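Local coordinates for protein uracil-DNA glycosylase (Nitratifractor salsuginis, PDB 5X3G) that belongs to the uracil-DNA glycosylase family, as a single chain in which a central four-stranded parallel beta-sheet is combined with surrounding helices, at residues Ser115-Asn118 and Phe119-Ala123; Glu229-Asn233 and His234-Val238. All coordinates share one frame; numbering follows the deposited sequence.

How the contacts relate
Contact 1 is a stretch of helix and contact 2 a turn running into a 3-10 segment, and although far apart in sequence they touch, with centres about 8 Å apart. The seam runs through Asn118, whose ND2 makes a probable hydrogen bond of 3.1 Å to Pro231 O, while its OD1 lies 3.3 Å from Ile237 CD1. At the start of the helix, Ser115 OG packs 3.4 Å from His230 CE1. The loop of contact 2 leaves the edge strand 225-228, where uracil-DNA glycosylases commonly carry a His-Pro loop bordering the active site; His230-Pro231 is consistent with that place, and contact 1 packs against this loop through Ser115 and Asn118.

Contact 1: residues Ser115-Asn118 and Phe119-Ala123; sequences SLRN and FIKMA
Arg117 and Lys121, one helical turn apart, show how a regular backbone can bring two like-charged side chains round a single water. The backbone part is a run of i to i+4 hydrogen bonds from Phe119 N, Ile120 N, Lys121 N and Met122 N to the carbonyl oxygens of Ser115, Leu116, Arg117 and Asn118. The straightest joins Lys121 N to Arg117 O (3.0 Å, 173° at the hydrogen).

Side chains also meet along the helix. Arg117 and Lys121 run alongside each other in the same direction, and their aliphatic parts meet at Arg117 CG and Lys121 CE, 4.0 Å apart. Ile120 packs a carbon against a backbone oxygen of the preceding turn, CG1 lying 3.2 Å from Leu116 O. On another side of the helix, in an i to i+3 pair, the selenomethionine Met122 bends at its outer two torsions and brings CE over one face of the Phe119 ring, nearer its margin than its middle. Phe119 also meets Phe92 and Phe246 edge-to-face, and Met122 reaches helix 240-246.

The polar ends meet through water. One molecule accepts from Arg117 NE (2.6 Å), in the plane and at the edge of the guanidinium, and from Lys121 NZ (3.0 Å), and donates to Asn118 OD1 (2.7 Å). Arg117 turns toward it by a bend at chi3 (75°), while NH1 of the same group bonds Asn111 O.

Three bonds thus grip the water. Arg117 NE and Lys121 NZ stay 4.6 Å apart, and the intervening oxygen, together with the amide oxygen of Asn118, probably eases their repulsion. With Pro231 O as the partner of ND2, both ends of that buried amide are engaged, which is consistent with the way round it is modelled.

Contact 2: residues Glu229-Asn233 and His234-Val238; sequences EHPYN and HTFIV
Phe236 turns back over Pro231, an example of a short loop packing an aromatic ring onto its own turn. Its CG lies anti to the backbone N (chi1 -177°), which carries the ring over the type I turn from His230 to Asn233. CB starts 3.1 Å from Asn233 O, the same oxygen that takes the Phe236 N-H (N to O 2.9 Å), the donor standing well above the carbonyl plane. CG then rests 3.4 Å from Pro231 CA. Beyond it the two sides of the ring meet different partners: CD1 comes within 3.2 Å of Glu229 O, approached obliquely, and CE1 continues past the same oxygen, whereas CD2 lies 3.7 Å from Pro231 CB, which CE2 also passes. That carbon sits over the centre of one face, 3.7 Å from the centroid of the Phe236 ring and 10° off its normal, a CH-pi contact. At the tip, CZ is 4.1 Å from Pro231 CB. The turn is also braced by Tyr232 N, which donates to His230 ND1 (3.0 Å) nearly in the imidazole plane.

The stretch bridges edge strand 225-228 and helix 240-246. Phe236 touches Ala242 of that helix, where Trp243 NE1 bonds Ile237 O, and Glu229 OE1 is held by Asn239 ND2 just before it. Pro231 packs on Phe92, while Ile237 lies against Lys121 of helix 114-126.

Contact 1: residues Ser115-Asn118 and Phe119-Ala123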
loop_
_atom_site.group_PDB
_atom_site.type_symbol
_atom_site.label_atom_id
_atom_site.label_comp_id
_atom_site.label_asym_id
_atom_site.label_seq_id
_atom_site.Cartn_x
_atom_site.Cartn_y
_atom_site.Cartn_z
ATOM N N SER A 115 7.409 -6.732 -8.606
ATOM C CA SER A 115 7.785 -5.866 -7.495
ATOM C C SER A 115 7.748 -6.618 -6.170
ATOM O O SER A 115 8.672 -6.504 -5.356
ATOM C CB SER A 115 6.865 -4.647 -7.458
ATOM O OG SER A 115 7.102 -3.810 -8.575
ATOM N N LEU A 116 6.695 -7.407 -5.946
ATOM C CA LEU A 116 6.605 -8.172 -4.709
ATOM C C LEU A 116 7.656 -9.269 -4.658
ATOM O O LEU A 116 8.193 -9.566 -3.586
ATOM C CB LEU A 116 5.205 -8.759 -4.552
ATOM C CG LEU A 116 4.226 -7.794 -3.882
ATOM C CD1 LEU A 116 2.791 -8.123 -4.254
ATOM C CD2 LEU A 116 4.424 -7.809 -2.370
ATOM N N ARG A 117 7.951 -9.894 -5.801
ATOM C CA ARG A 117 9.039 -10.864 -5.870
ATOM C C ARG A 117 10.337 -10.260 -5.345
ATOM O O ARG A 117 10.957 -10.787 -4.408
ATOM C CB ARG A 117 9.209 -11.346 -7.316
ATOM C CG ARG A 117 10.310 -12.375 -7.525
ATOM C CD ARG A 117 10.398 -12.832 -8.983
ATOM N NE ARG A 117 11.018 -11.834 -9.854
ATOM C CZ ARG A 117 10.464 -11.351 -10.964
ATOM N NH1 ARG A 117 9.271 -11.776 -11.358
ATOM N NH2 ARG A 117 11.110 -10.450 -11.689
ATOM N N ASN A 118 10.741 -9.123 -5.917
ATOM C CA ASN A 118 12.009 -8.521 -5.522
ATOM C C ASN A 118 11.961 -7.980 -4.100
ATOM O O ASN A 118 12.973 -8.025 -3.392
ATOM C CB ASN A 118 12.396 -7.423 -6.510
ATOM C CG ASN A 118 12.738 -7.971 -7.885
ATOM O OD1 ASN A 118 13.256 -9.081 -8.010
ATOM N ND2 ASN A 118 12.452 -7.193 -8.923
ATOM N N PHE A 119 10.804 -7.479 -3.656
ATOM C CA PHE A 119 10.692 -6.991 -2.285
ATOM C C PHE A 119 10.841 -8.128 -1.286
ATOM O O PHE A 119 11.472 -7.963 -0.237
ATOM C CB PHE A 119 9.355 -6.276 -2.077
ATOM C CG PHE A 119 9.191 -5.688 -0.700
ATOM C CD1 PHE A 119 9.595 -4.390 -0.442
ATOM C CD2 PHE A 119 8.633 -6.422 0.335
ATOM C CE1 PHE A 119 9.453 -3.840 0.820
ATOM C CE2 PHE A 119 8.490 -5.873 1.599
ATOM C CZ PHE A 119 8.900 -4.581 1.839
ATOM N N ILE A 120 10.260 -9.288 -1.594
ATOM C CA ILE A 120 10.340 -10.424 -0.683
ATOM C C ILE A 120 11.756 -10.982 -0.644
ATOM O O ILE A 120 12.272 -11.323 0.429
ATOM C CB ILE A 120 9.313 -11.498 -1.084
ATOM C CG1 ILE A 120 7.888 -11.012 -0.796
ATOM C CG2 ILE A 120 9.603 -12.803 -0.361
ATOM C CD1 ILE A 120 6.817 -11.909 -1.373
ATOM N N LYS A 121 12.412 -11.081 -1.805
ATOM C CA LYS A 121 13.825 -11.457 -1.797
ATOM C C LYS A 121 14.657 -10.461 -0.993
ATOM O O LYS A 121 15.547 -10.858 -0.229
ATOM C CB LYS A 121 14.354 -11.564 -3.226
ATOM C CG LYS A 121 13.827 -12.752 -4.004
ATOM C CD LYS A 121 14.420 -12.778 -5.402
ATOM C CE LYS A 121 13.821 -13.887 -6.240
ATOM N NZ LYS A 121 14.438 -13.923 -7.596
HETATM N N MSE A 122 14.389 -9.166 -1.159
HETATM C CA MSE A 122 15.065 -8.098 -0.417
HETATM C C MSE A 122 14.908 -8.316 1.084
HETATM O O MSE A 122 15.877 -8.210 1.832
HETATM C CB MSE A 122 14.511 -6.716 -0.824
HETATM C CG MSE A 122 15.137 -5.495 -0.107
HETATM SE SE MSE A 122 14.560 -5.231 1.753
HETATM C CE MSE A 122 12.674 -4.841 1.452
ATOM N N ALA A 123 13.681 -8.614 1.520
ATOM C CA ALA A 123 13.441 -8.828 2.942
ATOM C C ALA A 123 14.156 -10.077 3.442
ATOM O O ALA A 123 14.682 -10.091 4.561
ATOM C CB ALA A 123 11.941 -8.916 3.213
HETATM O O HOH W 1 13.465 -11.514 -9.078
#

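Contact 2: residues Glu229-Asn233 and His234-Val238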
loop_
_atom_site.group_PDB
_atom_site.type_symbol
_atom_site.label_atom_id
_atom_site.label_comp_id
_atom_site.label_asym_id
_atom_site.label_seq_id
_atom_site.Cartn_x
_atom_site.Cartn_y
_atom_site.Cartn_z
ATOM N N GLU A 229 14.731 3.373 -4.714
ATOM C CA GLU A 229 14.548 2.670 -5.974
ATOM C C GLU A 229 13.274 1.834 -5.922
ATOM O O GLU A 229 12.942 1.242 -4.891
ATOM C CB GLU A 229 15.768 1.785 -6.238
ATOM C CG GLU A 229 15.642 0.810 -7.385
ATOM C CD GLU A 229 16.885 -0.043 -7.536
ATOM O OE1 GLU A 229 17.590 -0.253 -6.525
ATOM O OE2 GLU A 229 17.159 -0.500 -8.665
ATOM N N HIS A 230 12.546 1.798 -7.035
ATOM C CA HIS A 230 11.304 1.041 -7.066
ATOM C C HIS A 230 11.603 -0.457 -7.045
ATOM O O HIS A 230 12.507 -0.921 -7.748
ATOM C CB HIS A 230 10.482 1.398 -8.305
ATOM C CG HIS A 230 9.056 0.949 -8.231
ATOM N ND1 HIS A 230 8.673 -0.358 -8.444
ATOM C CD2 HIS A 230 7.920 1.631 -7.953
ATOM C CE1 HIS A 230 7.363 -0.460 -8.306
ATOM N NE2 HIS A 230 6.882 0.733 -8.009
ATOM N N PRO A 231 10.863 -1.240 -6.252
ATOM C CA PRO A 231 11.157 -2.681 -6.148
ATOM C C PRO A 231 10.953 -3.451 -7.443
ATOM O O PRO A 231 11.353 -4.621 -7.512
ATOM C CB PRO A 231 10.192 -3.162 -5.056
ATOM C CG PRO A 231 9.088 -2.143 -5.051
ATOM C CD PRO A 231 9.748 -0.838 -5.378
ATOM N N TYR A 232 10.347 -2.843 -8.466
ATOM C CA TYR A 232 10.257 -3.501 -9.766
ATOM C C TYR A 232 11.636 -3.854 -10.304
ATOM O O TYR A 232 11.783 -4.831 -11.047
ATOM C CB TYR A 232 9.505 -2.604 -10.751
ATOM C CG TYR A 232 9.208 -3.246 -12.090
ATOM C CD1 TYR A 232 7.978 -3.840 -12.340
ATOM C CD2 TYR A 232 10.153 -3.244 -13.109
ATOM C CE1 TYR A 232 7.701 -4.423 -13.562
ATOM C CE2 TYR A 232 9.887 -3.826 -14.331
ATOM C CZ TYR A 232 8.660 -4.414 -14.554
ATOM O OH TYR A 232 8.390 -4.992 -15.772
ATOM N N ASN A 233 12.655 -3.087 -9.928
ATOM C CA ASN A 233 14.006 -3.310 -10.415
ATOM C C ASN A 233 14.677 -4.403 -9.595
ATOM O O ASN A 233 14.626 -4.383 -8.363
ATOM C CB ASN A 233 14.803 -2.011 -10.336
ATOM C CG ASN A 233 14.136 -0.876 -11.091
ATOM O OD1 ASN A 233 13.569 0.037 -10.489
ATOM N ND2 ASN A 233 14.200 -0.929 -12.415
ATOM N N HIS A 234 15.300 -5.366 -10.279
ATOM C CA HIS A 234 15.949 -6.465 -9.570
ATOM C C HIS A 234 17.044 -5.965 -8.634
ATOM O O HIS A 234 17.280 -6.566 -7.577
ATOM C CB HIS A 234 16.510 -7.478 -10.570
ATOM C CG HIS A 234 17.361 -6.869 -11.640
ATOM N ND1 HIS A 234 18.735 -6.811 -11.556
ATOM C CD2 HIS A 234 17.032 -6.294 -12.821
ATOM C CE1 HIS A 234 19.216 -6.224 -12.638
ATOM N NE2 HIS A 234 18.203 -5.900 -13.422
ATOM N N THR A 235 17.700 -4.855 -8.987
ATOM C CA THR A 235 18.732 -4.288 -8.124
ATOM C C THR A 235 18.190 -3.939 -6.742
ATOM O O THR A 235 18.950 -3.926 -5.763
ATOM C CB THR A 235 19.341 -3.051 -8.786
ATOM O OG1 THR A 235 18.297 -2.241 -9.337
ATOM C CG2 THR A 235 20.305 -3.454 -9.897
ATOM N N PHE A 236 16.882 -3.670 -6.638
ATOM C CA PHE A 236 16.255 -3.418 -5.343
ATOM C C PHE A 236 16.591 -4.497 -4.325
ATOM O O PHE A 236 16.651 -4.215 -3.123
ATOM C CB PHE A 236 14.733 -3.320 -5.504
ATOM C CG PHE A 236 13.996 -2.997 -4.230
ATOM C CD1 PHE A 236 13.828 -1.683 -3.826
ATOM C CD2 PHE A 236 13.458 -4.006 -3.445
ATOM C CE1 PHE A 236 13.146 -1.380 -2.662
ATOM C CE2 PHE A 236 12.776 -3.711 -2.279
ATOM C CZ PHE A 236 12.620 -2.397 -1.887
ATOM N N ILE A 237 16.817 -5.733 -4.783
ATOM C CA ILE A 237 17.077 -6.827 -3.853
ATOM C C ILE A 237 18.325 -6.553 -3.022
ATOM O O ILE A 237 18.383 -6.909 -1.838
ATOM C CB ILE A 237 17.179 -8.164 -4.616
ATOM C CG1 ILE A 237 15.879 -8.450 -5.369
ATOM C CG2 ILE A 237 17.485 -9.310 -3.666
ATOM C CD1 ILE A 237 15.968 -9.635 -6.304
ATOM N N VAL A 238 19.328 -5.898 -3.605
ATOM C CA VAL A 238 20.554 -5.621 -2.864
ATOM C C VAL A 238 20.699 -4.123 -2.630
ATOM O O VAL A 238 21.816 -3.609 -2.503
ATOM C CB VAL A 238 21.787 -6.196 -3.586
ATOM C CG1 VAL A 238 21.742 -7.716 -3.573
ATOM C CG2 VAL A 238 21.859 -5.676 -5.010
#